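Local structure of succinate-semialdehyde dehydrogenase (Synechococcus sp., 4ITA) at residues 125-130 with 152-157; 130-135 with 158-163; 164-169 with 184-189. The protein probably oxidises succinic semialdehyde to succinate as a member of the aldehyde dehydrogenase family, and binds NADPH in a Rossmann-type cofactor domain. All coordinates share one frame; numbering follows the deposited sequence.

In the fold
From the N terminus, strand 115-129 leads into contact 1. Its return on strand 152-156 closes a loop that holds helix 137-149, making one beta-alpha-beta unit. Contact 2 starts at Met-130, the residue it shares with contact 1, and ends where helix 162-175 begins. The two therefore cross along the chain instead of nesting. Contact 3 follows both in series. It ties helix 162-175 to strand 182-185, so a second beta-alpha-beta unit is added to the same sheet. Contact 1 joins the strands, contact 2 joins the loops that follow them, and contact 3 packs the next helix on the sheet. All three reach the bound NADPH.

Contact 1. Residues 125-130 with 152-157; sequences ILLAVM and VAVLKH. With NDP (NADPH dihydro-nicotinamide-adenine-dinucleotide phosphate), chain C.
Ile-125 and Val-152 open a closely packed parallel strand pair. Ile-125 CG1 lies 3.6 Å from Val-152 CG2. The backbones are laced by five hydrogen bonds. They begin with Leu-126 N to Val-152 O (2.8 Å, 171° at the hydrogen) and end with Met-130 N to Lys-156 O (3.0 Å). Leu-126 and Ala-128 each use both N and O toward strand 152-156. Farther along the same face the packing is slacker. Leu-127 CD1 meets Val-154 CG2 almost at a right angle, 4.2 Å away. These are neighbouring strands of the Rossmann-type cofactor domain, joined through helix 137-149 in a beta-alpha-beta unit. Strand 201-207 flanks strand 115-129 on its other edge. At the C-terminal ends, Met-130 CG touches Leu-155 CD1 at 3.7 Å. Met-130 CB makes an off-centre CH-pi contact with the ring of His-157, whose NE2 bonds to Pro-135 O. Beyond this hydrocarbon core the pair opens onto NADPH. Lys-156 CG stands anti to the backbone N (chi1 -179°), and bends at chi2 and chi4 carry NZ to the 2'-phosphate. NZ donates to NDP O1X at 2.8 Å, weakly to NDP O2B, and to His-157 O. Ile-187 O is a further partner. The ribose hydroxyl NDP O3B donates to Met-130 O at 2.8 Å. Val-129 CG1 lies beside the same ribose, 3.3 Å from NDP O4B.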
loop_
_atom_site.group_PDB
_atom_site.type_symbol
_atom_site.label_atom_id
_atom_site.label_comp_id
_atom_site.label_asym_id
_atom_site.label_seq_id
_atom_site.Cartn_x
_atom_site.Cartn_y
_atom_site.Cartn_z
ATOM N N ILE A 125 -5.023 -13.023 -8.634
ATOM C CA ILE A 125 -4.542 -12.394 -9.857
ATOM C C ILE A 125 -4.024 -10.976 -9.594
ATOM O O ILE A 125 -4.747 -10.116 -9.086
ATOM C CB ILE A 125 -5.645 -12.301 -10.927
ATOM C CG1 ILE A 125 -6.260 -13.670 -11.239
ATOM C CG2 ILE A 125 -5.099 -11.664 -12.191
ATOM C CD1 ILE A 125 -7.496 -13.575 -12.142
ATOM N N LEU A 126 -2.774 -10.748 -9.980
ATOM C CA LEU A 126 -2.149 -9.426 -9.967
ATOM C C LEU A 126 -2.056 -8.892 -11.392
ATOM O O LEU A 126 -1.563 -9.580 -12.293
ATOM C CB LEU A 126 -0.736 -9.524 -9.374
ATOM C CG LEU A 126 0.202 -8.314 -9.459
ATOM C CD1 LEU A 126 -0.320 -7.132 -8.645
ATOM C CD2 LEU A 126 1.597 -8.698 -8.978
ATOM N N LEU A 127 -2.553 -7.677 -11.599
ATOM C CA LEU A 127 -2.332 -6.946 -12.839
ATOM C C LEU A 127 -1.045 -6.153 -12.733
ATOM O O LEU A 127 -0.831 -5.439 -11.755
ATOM C CB LEU A 127 -3.484 -5.976 -13.110
ATOM C CG LEU A 127 -3.210 -4.865 -14.138
ATOM C CD1 LEU A 127 -3.015 -5.410 -15.538
ATOM C CD2 LEU A 127 -4.351 -3.867 -14.127
ATOM N N ALA A 128 -0.197 -6.267 -13.750
ATOM C CA ALA A 128 0.989 -5.427 -13.874
ATOM C C ALA A 128 0.953 -4.630 -15.170
ATOM O O ALA A 128 0.735 -5.186 -16.247
ATOM C CB ALA A 128 2.224 -6.263 -13.829
ATOM N N VAL A 129 1.188 -3.329 -15.056
ATOM C CA VAL A 129 1.304 -2.440 -16.205
ATOM C C VAL A 129 2.743 -1.945 -16.244
ATOM O O VAL A 129 3.237 -1.368 -15.266
ATOM C CB VAL A 129 0.335 -1.248 -16.097
ATOM C CG1 VAL A 129 0.567 -0.258 -17.243
ATOM C CG2 VAL A 129 -1.105 -1.739 -16.094
ATOM N N MET A 130 3.423 -2.194 -17.361
ATOM C CA MET A 130 4.872 -1.997 -17.447
ATOM C C MET A 130 5.281 -1.106 -18.621
ATOM O O MET A 130 4.555 -0.995 -19.602
ATOM C CB MET A 130 5.579 -3.353 -17.538
ATOM C CG MET A 130 5.479 -4.172 -16.246
ATOM S SD MET A 130 6.440 -3.534 -14.827
ATOM C CE MET A 130 5.237 -3.660 -13.501
ATOM N N VAL A 152 -0.903 -15.331 -9.337
ATOM C CA VAL A 152 -0.780 -15.392 -10.789
ATOM C C VAL A 152 -0.807 -13.958 -11.316
ATOM O O VAL A 152 -1.189 -13.025 -10.592
ATOM C CB VAL A 152 -1.859 -16.269 -11.454
ATOM C CG1 VAL A 152 -1.801 -17.679 -10.894
ATOM C CG2 VAL A 152 -3.247 -15.664 -11.281
ATOM N N ALA A 153 -0.369 -13.767 -12.557
ATOM C CA ALA A 153 -0.213 -12.418 -13.068
ATOM C C ALA A 153 -0.694 -12.266 -14.490
ATOM O O ALA A 153 -0.550 -13.169 -15.318
ATOM C CB ALA A 153 1.236 -11.988 -12.966
ATOM N N VAL A 154 -1.276 -11.107 -14.763
ATOM C CA VAL A 154 -1.550 -10.682 -16.128
ATOM C C VAL A 154 -0.750 -9.414 -16.378
ATOM O O VAL A 154 -0.740 -8.504 -15.547
ATOM C CB VAL A 154 -3.069 -10.502 -16.418
ATOM C CG1 VAL A 154 -3.778 -11.852 -16.356
ATOM C CG2 VAL A 154 -3.715 -9.506 -15.440
ATOM N N LEU A 155 -0.060 -9.383 -17.510
ATOM C CA LEU A 155 0.817 -8.274 -17.868
ATOM C C LEU A 155 0.233 -7.455 -19.005
ATOM O O LEU A 155 -0.060 -7.997 -20.071
ATOM C CB LEU A 155 2.171 -8.814 -18.318
ATOM C CG LEU A 155 3.115 -7.833 -19.023
ATOM C CD1 LEU A 155 3.601 -6.723 -18.098
ATOM C CD2 LEU A 155 4.294 -8.577 -19.652
ATOM N N LYS A 156 0.072 -6.157 -18.781
ATOM C CA LYS A 156 -0.163 -5.215 -19.865
ATOM C C LYS A 156 1.137 -4.453 -20.055
ATOM O O LYS A 156 1.496 -3.578 -19.259
ATOM C CB LYS A 156 -1.331 -4.269 -19.554
ATOM C CG LYS A 156 -1.647 -3.276 -20.677
ATOM C CD LYS A 156 -1.026 -1.886 -20.457
ATOM C CE LYS A 156 -1.371 -0.916 -21.597
ATOM N NZ LYS A 156 -0.660 -1.238 -22.875
ATOM N N HIS A 157 1.878 -4.832 -21.089
ATOM C CA HIS A 157 3.142 -4.186 -21.393
ATOM C C HIS A 157 2.881 -2.980 -22.289
ATOM O O HIS A 157 1.769 -2.772 -22.783
ATOM C CB HIS A 157 4.103 -5.178 -22.068
ATOM C CG HIS A 157 5.533 -5.010 -21.657
ATOM N ND1 HIS A 157 6.066 -3.790 -21.298
ATOM C CD2 HIS A 157 6.538 -5.912 -21.544
ATOM C CE1 HIS A 157 7.340 -3.948 -20.979
ATOM N NE2 HIS A 157 7.652 -5.224 -21.122
HETATM P PA NDP C . 3.736 5.636 -19.837
HETATM O O1A NDP C . 3.173 5.922 -18.475
HETATM O O2A NDP C . 3.255 6.421 -21.025
HETATM O O5B NDP C . 3.497 4.089 -20.166
HETATM C C5B NDP C . 3.818 3.051 -19.231
HETATM C C4B NDP C . 2.781 1.932 -19.288
HETATM O O4B NDP C . 1.521 2.448 -18.849
HETATM C C3B NDP C . 2.530 1.405 -20.696
HETATM O O3B NDP C . 2.166 0.021 -20.609
HETATM C C2B NDP C . 1.329 2.213 -21.148
HETATM O O2B NDP C . 0.561 1.575 -22.160
HETATM C C1B NDP C . 0.541 2.231 -19.867
HETATM N N9A NDP C . -0.425 3.333 -19.740
HETATM C C8A NDP C . -0.297 4.611 -20.146
HETATM N N7A NDP C . -1.399 5.321 -19.804
HETATM C C5A NDP C . -2.227 4.491 -19.152
HETATM C C6A NDP C . -3.553 4.574 -18.518
HETATM N N6A NDP C . -4.224 5.743 -18.512
HETATM N N1A NDP C . -4.047 3.454 -17.957
HETATM C C2A NDP C . -3.384 2.290 -17.952
HETATM N N3A NDP C . -2.176 2.134 -18.514
HETATM C C4A NDP C . -1.575 3.185 -19.110
HETATM O O3 NDP C . 5.343 5.753 -19.614
HETATM P PN NDP C . 6.570 6.241 -20.560
HETATM O O1N NDP C . 6.202 7.468 -21.364
HETATM O O2N NDP C . 7.122 5.018 -21.239
HETATM O O5D NDP C . 7.632 6.708 -19.444
HETATM C C5D NDP C . 8.211 5.760 -18.558
HETATM C C4D NDP C . 8.108 6.265 -17.130
HETATM O O4D NDP C . 8.308 5.178 -16.215
HETATM C C3D NDP C . 9.164 7.297 -16.788
HETATM O O3D NDP C . 8.586 8.359 -16.020
HETATM C C2D NDP C . 10.153 6.468 -15.992
HETATM O O2D NDP C . 10.952 7.304 -15.154
HETATM C C1D NDP C . 9.229 5.569 -15.195
HETATM N N1N NDP C . 9.977 4.419 -14.667
HETATM C C2N NDP C . 9.840 4.053 -13.381
HETATM C C3N NDP C . 10.842 3.310 -12.759
HETATM C C7N NDP C . 10.711 2.856 -11.335
HETATM O O7N NDP C . 10.996 1.691 -11.067
HETATM N N7N NDP C . 10.300 3.712 -10.403
HETATM C C4N NDP C . 12.108 2.944 -13.496
HETATM C C5N NDP C . 11.867 2.977 -14.933
HETATM C C6N NDP C . 10.811 3.715 -15.460
HETATM P P2B NDP C . 0.678 2.006 -23.703
HETATM O O1X NDP C . -0.312 1.088 -24.359
HETATM O O2X NDP C . 0.277 3.460 -23.781
HETATM O O3X NDP C . 2.085 1.756 -24.156
#

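Contact 2. Residues 130-135 with 158-163; sequences MPWNFP and ASNVPQ. With NDP (NADPH dihydro-nicotinamide-adenine-dinucleotide phosphate), chain C.
The CA atoms of Pro-131 and Ala-158 are the nearest across the contact, 5.1 Å apart. Met-130 O and Ala-158 N are near each other, but the angle is too poor for a hydrogen bond. Residues 158-161 form a type I beta turn, in which Val-161 N reaches Ala-158 O at 3.2 Å. Val-161 then takes the N-cap position of helix 162-175. Against this turn packs Trp-132. Its CB lies 3.7 Å from Val-161 CG1 and 3.9 Å from Ala-158 CB. Ala-158 CB also sits at the indole edge, near the ring plane. The Asn-160 amide stands nearly upright on the indole, with the two planes 88° apart. Asn-160 ND2 is over one ring face, 3.3 Å from Trp-132 CG. Residues 131-134 are the Pro-Trp-Asn-Phe motif of aldehyde dehydrogenases. In relatives its asparagine lines the oxyanion hole, and here Asn-133 ND2 comes within 3.2 Å of NDP C5N at the nicotinamide. Trp-132 NE1 faces the pyrophosphate, 3.0 Å from NDP O2N. An alanine in place of Trp-132 would keep CB, but would probably leave Asn-160 ND2 without the ring face beneath it and open a gap beside NDP O2N. Ser-159 grips the 2'-phosphate twice: its N donates to NDP O3X with an angle of 168°, and its OG donates to NDP O1X at 2.7 Å.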
loop_
_atom_site.group_PDB
_atom_site.type_symbol
_atom_site.label_atom_id
_atom_site.label_comp_id
_atom_site.label_asym_id
_atom_site.label_seq_id
_atom_site.Cartn_x
_atom_site.Cartn_y
_atom_site.Cartn_z
ATOM N N MET A 130 3.423 -2.194 -17.361
ATOM C CA MET A 130 4.872 -1.997 -17.447
ATOM C C MET A 130 5.281 -1.106 -18.621
ATOM O O MET A 130 4.555 -0.995 -19.602
ATOM C CB MET A 130 5.579 -3.353 -17.538
ATOM C CG MET A 130 5.479 -4.172 -16.246
ATOM S SD MET A 130 6.440 -3.534 -14.827
ATOM C CE MET A 130 5.237 -3.660 -13.501
ATOM N N PRO A 131 6.454 -0.461 -18.520
ATOM C CA PRO A 131 6.920 0.464 -19.557
ATOM C C PRO A 131 7.956 -0.144 -20.508
ATOM O O PRO A 131 8.535 -1.197 -20.226
ATOM C CB PRO A 131 7.571 1.572 -18.735
ATOM C CG PRO A 131 8.228 0.814 -17.642
ATOM C CD PRO A 131 7.270 -0.335 -17.295
ATOM N N TRP A 132 8.208 0.538 -21.624
ATOM C CA TRP A 132 9.129 0.013 -22.618
ATOM C C TRP A 132 10.606 0.165 -22.249
ATOM O O TRP A 132 11.447 -0.420 -22.914
ATOM C CB TRP A 132 8.866 0.626 -24.006
ATOM C CG TRP A 132 8.772 2.128 -23.999
ATOM C CD1 TRP A 132 7.631 2.870 -24.108
ATOM C CD2 TRP A 132 9.852 3.072 -23.867
ATOM N NE1 TRP A 132 7.928 4.207 -24.058
ATOM C CE2 TRP A 132 9.279 4.358 -23.904
ATOM C CE3 TRP A 132 11.237 2.952 -23.735
ATOM C CZ2 TRP A 132 10.050 5.522 -23.800
ATOM C CZ3 TRP A 132 12.001 4.115 -23.618
ATOM C CH2 TRP A 132 11.403 5.378 -23.654
ATOM N N ASN A 133 10.945 0.942 -21.220
ATOM C CA ASN A 133 12.363 1.293 -21.052
ATOM C C ASN A 133 13.272 0.168 -20.568
ATOM O O ASN A 133 14.438 0.106 -20.957
ATOM C CB ASN A 133 12.563 2.599 -20.266
ATOM C CG ASN A 133 12.234 2.471 -18.802
ATOM O OD1 ASN A 133 11.376 1.682 -18.397
ATOM N ND2 ASN A 133 12.920 3.263 -17.984
ATOM N N PHE A 134 12.739 -0.725 -19.740
ATOM C CA PHE A 134 13.460 -1.936 -19.352
ATOM C C PHE A 134 12.466 -3.064 -19.529
ATOM O O PHE A 134 11.879 -3.552 -18.561
ATOM C CB PHE A 134 13.971 -1.860 -17.908
ATOM C CG PHE A 134 15.048 -0.828 -17.702
ATOM C CD1 PHE A 134 14.736 0.439 -17.236
ATOM C CD2 PHE A 134 16.371 -1.128 -17.977
ATOM C CE1 PHE A 134 15.733 1.395 -17.045
ATOM C CE2 PHE A 134 17.376 -0.176 -17.787
ATOM C CZ PHE A 134 17.050 1.085 -17.323
ATOM N N PRO A 135 12.249 -3.467 -20.787
ATOM C CA PRO A 135 11.088 -4.296 -21.123
ATOM C C PRO A 135 11.158 -5.728 -20.603
ATOM O O PRO A 135 10.118 -6.386 -20.552
ATOM C CB PRO A 135 11.065 -4.257 -22.656
ATOM C CG PRO A 135 12.504 -4.049 -23.040
ATOM C CD PRO A 135 13.087 -3.167 -21.964
ATOM N N ALA A 158 3.920 -2.185 -22.501
ATOM C CA ALA A 158 3.822 -1.030 -23.378
ATOM C C ALA A 158 3.493 -1.493 -24.797
ATOM O O ALA A 158 3.924 -2.568 -25.226
ATOM C CB ALA A 158 5.128 -0.269 -23.354
ATOM N N SER A 159 2.752 -0.669 -25.530
ATOM C CA SER A 159 2.258 -1.063 -26.847
ATOM C C SER A 159 3.337 -1.184 -27.913
ATOM O O SER A 159 3.097 -1.767 -28.976
ATOM C CB SER A 159 1.168 -0.098 -27.312
ATOM O OG SER A 159 -0.034 -0.316 -26.605
ATOM N N ASN A 160 4.515 -0.634 -27.634
ATOM C CA ASN A 160 5.634 -0.692 -28.566
ATOM C C ASN A 160 6.627 -1.816 -28.277
ATOM O O ASN A 160 7.614 -1.966 -28.987
ATOM C CB ASN A 160 6.366 0.650 -28.601
ATOM C CG ASN A 160 6.928 1.040 -27.249
ATOM O OD1 ASN A 160 6.307 0.799 -26.215
ATOM N ND2 ASN A 160 8.112 1.650 -27.247
ATOM N N VAL A 161 6.369 -2.619 -27.249
ATOM C CA VAL A 161 7.211 -3.803 -27.024
ATOM C C VAL A 161 6.441 -5.138 -26.998
ATOM O O VAL A 161 6.655 -5.970 -26.105
ATOM C CB VAL A 161 8.138 -3.648 -25.776
ATOM C CG1 VAL A 161 9.148 -2.537 -26.000
ATOM C CG2 VAL A 161 7.332 -3.383 -24.509
ATOM N N PRO A 162 5.567 -5.368 -27.997
ATOM C CA PRO A 162 4.796 -6.617 -27.988
ATOM C C PRO A 162 5.669 -7.870 -28.089
ATOM O O PRO A 162 5.347 -8.871 -27.453
ATOM C CB PRO A 162 3.885 -6.474 -29.220
ATOM C CG PRO A 162 4.617 -5.554 -30.123
ATOM C CD PRO A 162 5.296 -4.577 -29.213
ATOM N N GLN A 163 6.748 -7.838 -28.864
ATOM C CA GLN A 163 7.602 -9.020 -28.944
ATOM C C GLN A 163 8.307 -9.319 -27.625
ATOM O O GLN A 163 8.464 -10.483 -27.256
ATOM C CB GLN A 163 8.611 -8.914 -30.087
ATOM C CG GLN A 163 7.964 -8.849 -31.461
ATOM C CD GLN A 163 8.991 -8.893 -32.570
ATOM O OE1 GLN A 163 9.834 -9.793 -32.614
ATOM N NE2 GLN A 163 8.938 -7.914 -33.464
HETATM P PA NDP C . 3.736 5.636 -19.837
HETATM O O1A NDP C . 3.173 5.922 -18.475
HETATM O O2A NDP C . 3.255 6.421 -21.025
HETATM O O5B NDP C . 3.497 4.089 -20.166
HETATM C C5B NDP C . 3.818 3.051 -19.231
HETATM C C4B NDP C . 2.781 1.932 -19.288
HETATM O O4B NDP C . 1.521 2.448 -18.849
HETATM C C3B NDP C . 2.530 1.405 -20.696
HETATM O O3B NDP C . 2.166 0.021 -20.609
HETATM C C2B NDP C . 1.329 2.213 -21.148
HETATM O O2B NDP C . 0.561 1.575 -22.160
HETATM C C1B NDP C . 0.541 2.231 -19.867
HETATM N N9A NDP C . -0.425 3.333 -19.740
HETATM C C8A NDP C . -0.297 4.611 -20.146
HETATM N N7A NDP C . -1.399 5.321 -19.804
HETATM C C5A NDP C . -2.227 4.491 -19.152
HETATM C C6A NDP C . -3.553 4.574 -18.518
HETATM N N6A NDP C . -4.224 5.743 -18.512
HETATM N N1A NDP C . -4.047 3.454 -17.957
HETATM C C2A NDP C . -3.384 2.290 -17.952
HETATM N N3A NDP C . -2.176 2.134 -18.514
HETATM C C4A NDP C . -1.575 3.185 -19.110
HETATM O O3 NDP C . 5.343 5.753 -19.614
HETATM P PN NDP C . 6.570 6.241 -20.560
HETATM O O1N NDP C . 6.202 7.468 -21.364
HETATM O O2N NDP C . 7.122 5.018 -21.239
HETATM O O5D NDP C . 7.632 6.708 -19.444
HETATM C C5D NDP C . 8.211 5.760 -18.558
HETATM C C4D NDP C . 8.108 6.265 -17.130
HETATM O O4D NDP C . 8.308 5.178 -16.215
HETATM C C3D NDP C . 9.164 7.297 -16.788
HETATM O O3D NDP C . 8.586 8.359 -16.020
HETATM C C2D NDP C . 10.153 6.468 -15.992
HETATM O O2D NDP C . 10.952 7.304 -15.154
HETATM C C1D NDP C . 9.229 5.569 -15.195
HETATM N N1N NDP C . 9.977 4.419 -14.667
HETATM C C2N NDP C . 9.840 4.053 -13.381
HETATM C C3N NDP C . 10.842 3.310 -12.759
HETATM C C7N NDP C . 10.711 2.856 -11.335
HETATM O O7N NDP C . 10.996 1.691 -11.067
HETATM N N7N NDP C . 10.300 3.712 -10.403
HETATM C C4N NDP C . 12.108 2.944 -13.496
HETATM C C5N NDP C . 11.867 2.977 -14.933
HETATM C C6N NDP C . 10.811 3.715 -15.460
HETATM P P2B NDP C . 0.678 2.006 -23.703
HETATM O O1X NDP C . -0.312 1.088 -24.359
HETATM O O2X NDP C . 0.277 3.460 -23.781
HETATM O O3X NDP C . 2.085 1.756 -24.156
#

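Contact 3. Residues 164-169 with 184-189; sequences CALAVE and TLLIGA. With NDP (NADPH dihydro-nicotinamide-adenine-dinucleotide phosphate), chain C.
Thr-184 is the hub of this contact and is held by two residues of helix 162-175. Its OG1 donates to Ala-165 O at 2.8 Å, and its N donates to Glu-169 OE1, also at 2.8 Å. The helix and strand 182-185 belong to one beta-alpha-beta unit of the Rossmann-type domain, which starts at strand 152-156. The hydroxyl comes to Ala-165 O from above the carbonyl plane, 58° out of it. The same oxygen takes only a weak helix bond from Glu-169 N. The bond from Thr-184 N is nearly straight, 164° at the hydrogen, and uses the anti lone pair of Glu-169 OE1. With OG1 beside its own backbone N (chi1 -74°), Thr-184 turns CG2 onto Ala-165 CB at 3.6 Å. Glu-169 reaches the strand because its CG is anti to the backbone N and the chain stays extended. One water donates to both Glu-169 OE1 and Thr-184 O, so the carboxylate oxygen accepts twice. Farther out, Leu-166 CD2 meets Leu-186 CD1 at a looser 4.2 Å. Leu-186 centres an inverse gamma turn. In the next shell Leu-185 pairs its backbone with Leu-155. On the helix, Ala-165 rests on His-157, and Val-168 rests on Val-139 and Phe-140 of helix 137-149. Farther along, Gly-188 N bonds to Gln-191 OE1. The segment ends at the adenine, where Ala-189 CB lies 3.6 Å from NDP C5A.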
loop_
_atom_site.group_PDB
_atom_site.type_symbol
_atom_site.label_atom_id
_atom_site.label_comp_id
_atom_site.label_asym_id
_atom_site.label_seq_id
_atom_site.Cartn_x
_atom_site.Cartn_y
_atom_site.Cartn_z
ATOM N N CYS A 164 8.719 -8.282 -26.904
ATOM C CA CYS A 164 9.286 -8.490 -25.574
ATOM C C CYS A 164 8.254 -9.108 -24.645
ATOM O O CYS A 164 8.543 -10.062 -23.925
ATOM C CB CYS A 164 9.796 -7.176 -24.970
ATOM S SG CYS A 164 11.257 -6.481 -25.775
ATOM N N ALA A 165 7.046 -8.562 -24.687
ATOM C CA ALA A 165 5.968 -9.047 -23.838
ATOM C C ALA A 165 5.643 -10.522 -24.123
ATOM O O ALA A 165 5.480 -11.326 -23.199
ATOM C CB ALA A 165 4.750 -8.170 -24.002
ATOM N N LEU A 166 5.569 -10.886 -25.400
ATOM C CA LEU A 166 5.318 -12.278 -25.768
ATOM C C LEU A 166 6.492 -13.178 -25.380
ATOM O O LEU A 166 6.297 -14.311 -24.945
ATOM C CB LEU A 166 5.019 -12.391 -27.258
ATOM C CG LEU A 166 3.724 -11.705 -27.684
ATOM C CD1 LEU A 166 3.650 -11.593 -29.201
ATOM C CD2 LEU A 166 2.512 -12.442 -27.125
ATOM N N ALA A 167 7.709 -12.669 -25.522
ATOM C CA ALA A 167 8.894 -13.443 -25.153
ATOM C C ALA A 167 8.922 -13.788 -23.669
ATOM O O ALA A 167 9.297 -14.903 -23.298
ATOM C CB ALA A 167 10.171 -12.714 -25.566
ATOM N N VAL A 168 8.534 -12.850 -22.811
ATOM C CA VAL A 168 8.525 -13.129 -21.377
ATOM C C VAL A 168 7.542 -14.256 -21.056
ATOM O O VAL A 168 7.878 -15.185 -20.308
ATOM C CB VAL A 168 8.212 -11.877 -20.541
ATOM C CG1 VAL A 168 7.960 -12.251 -19.089
ATOM C CG2 VAL A 168 9.352 -10.868 -20.660
ATOM N N GLU A 169 6.347 -14.206 -21.641
ATOM C CA GLU A 169 5.404 -15.305 -21.446
ATOM C C GLU A 169 5.977 -16.627 -21.951
ATOM O O GLU A 169 5.852 -17.647 -21.284
ATOM C CB GLU A 169 4.043 -15.024 -22.102
ATOM C CG GLU A 169 3.074 -16.186 -21.877
ATOM C CD GLU A 169 1.701 -16.040 -22.507
ATOM O OE1 GLU A 169 1.064 -14.984 -22.385
ATOM O OE2 GLU A 169 1.214 -17.030 -23.093
ATOM N N THR A 184 0.548 -12.640 -20.883
ATOM C CA THR A 184 0.701 -11.355 -21.541
ATOM C C THR A 184 -0.589 -10.956 -22.237
ATOM O O THR A 184 -1.157 -11.730 -23.011
ATOM C CB THR A 184 1.838 -11.436 -22.548
ATOM O OG1 THR A 184 3.070 -11.454 -21.820
ATOM C CG2 THR A 184 1.825 -10.246 -23.513
ATOM N N LEU A 185 -1.063 -9.755 -21.929
ATOM C CA LEU A 185 -2.251 -9.196 -22.571
ATOM C C LEU A 185 -1.822 -8.166 -23.589
ATOM O O LEU A 185 -1.315 -7.097 -23.227
ATOM C CB LEU A 185 -3.179 -8.543 -21.540
ATOM C CG LEU A 185 -3.565 -9.382 -20.320
ATOM C CD1 LEU A 185 -4.498 -8.587 -19.420
ATOM C CD2 LEU A 185 -4.215 -10.696 -20.727
ATOM N N LEU A 186 -2.023 -8.473 -24.868
ATOM C CA LEU A 186 -1.761 -7.498 -25.924
ATOM C C LEU A 186 -2.948 -6.551 -25.985
ATOM O O LEU A 186 -3.884 -6.754 -26.755
ATOM C CB LEU A 186 -1.528 -8.188 -27.271
ATOM C CG LEU A 186 -0.259 -9.047 -27.350
ATOM C CD1 LEU A 186 -0.082 -9.573 -28.782
ATOM C CD2 LEU A 186 0.977 -8.289 -26.890
ATOM N N ILE A 187 -2.922 -5.539 -25.123
ATOM C CA ILE A 187 -4.023 -4.592 -25.003
ATOM C C ILE A 187 -3.499 -3.178 -24.836
ATOM O O ILE A 187 -2.365 -2.977 -24.383
ATOM C CB ILE A 187 -4.960 -4.936 -23.812
ATOM C CG1 ILE A 187 -4.232 -4.821 -22.462
ATOM C CG2 ILE A 187 -5.599 -6.314 -24.004
ATOM C CD1 ILE A 187 -5.132 -5.063 -21.248
ATOM N N GLY A 188 -4.327 -2.209 -25.205
ATOM C CA GLY A 188 -3.968 -0.809 -25.087
ATOM C C GLY A 188 -4.332 -0.240 -23.733
ATOM O O GLY A 188 -4.992 -0.889 -22.913
ATOM N N ALA A 189 -3.919 1.004 -23.507
ATOM C CA ALA A 189 -4.164 1.664 -22.232
ATOM C C ALA A 189 -5.650 1.747 -21.879
ATOM O O ALA A 189 -6.024 1.602 -20.710
ATOM C CB ALA A 189 -3.524 3.059 -22.218
HETATM P PA NDP C . 3.736 5.636 -19.837
HETATM O O1A NDP C . 3.173 5.922 -18.475
HETATM O O2A NDP C . 3.255 6.421 -21.025
HETATM O O5B NDP C . 3.497 4.089 -20.166
HETATM C C5B NDP C . 3.818 3.051 -19.231
HETATM C C4B NDP C . 2.781 1.932 -19.288
HETATM O O4B NDP C . 1.521 2.448 -18.849
HETATM C C3B NDP C . 2.530 1.405 -20.696
HETATM O O3B NDP C . 2.166 0.021 -20.609
HETATM C C2B NDP C . 1.329 2.213 -21.148
HETATM O O2B NDP C . 0.561 1.575 -22.160
HETATM C C1B NDP C . 0.541 2.231 -19.867
HETATM N N9A NDP C . -0.425 3.333 -19.740
HETATM C C8A NDP C . -0.297 4.611 -20.146
HETATM N N7A NDP C . -1.399 5.321 -19.804
HETATM C C5A NDP C . -2.227 4.491 -19.152
HETATM C C6A NDP C . -3.553 4.574 -18.518
HETATM N N6A NDP C . -4.224 5.743 -18.512
HETATM N N1A NDP C . -4.047 3.454 -17.957
HETATM C C2A NDP C . -3.384 2.290 -17.952
HETATM N N3A NDP C . -2.176 2.134 -18.514
HETATM C C4A NDP C . -1.575 3.185 -19.110
HETATM O O3 NDP C . 5.343 5.753 -19.614
HETATM P PN NDP C . 6.570 6.241 -20.560
HETATM O O1N NDP C . 6.202 7.468 -21.364
HETATM O O2N NDP C . 7.122 5.018 -21.239
HETATM O O5D NDP C . 7.632 6.708 -19.444
HETATM C C5D NDP C . 8.211 5.760 -18.558
HETATM C C4D NDP C . 8.108 6.265 -17.130
HETATM O O4D NDP C . 8.308 5.178 -16.215
HETATM C C3D NDP C . 9.164 7.297 -16.788
HETATM O O3D NDP C . 8.586 8.359 -16.020
HETATM C C2D NDP C . 10.153 6.468 -15.992
HETATM O O2D NDP C . 10.952 7.304 -15.154
HETATM C C1D NDP C . 9.229 5.569 -15.195
HETATM N N1N NDP C . 9.977 4.419 -14.667
HETATM C C2N NDP C . 9.840 4.053 -13.381
HETATM C C3N NDP C . 10.842 3.310 -12.759
HETATM C C7N NDP C . 10.711 2.856 -11.335
HETATM O O7N NDP C . 10.996 1.691 -11.067
HETATM N N7N NDP C . 10.300 3.712 -10.403
HETATM C C4N NDP C . 12.108 2.944 -13.496
HETATM C C5N NDP C . 11.867 2.977 -14.933
HETATM C C6N NDP C . 10.811 3.715 -15.460
HETATM P P2B NDP C . 0.678 2.006 -23.703
HETATM O O1X NDP C . -0.312 1.088 -24.359
HETATM O O2X NDP C . 0.277 3.460 -23.781
HETATM O O3X NDP C . 2.085 1.756 -24.156
HETATM O O HOH W 1 -1.563 -14.482 -22.902
#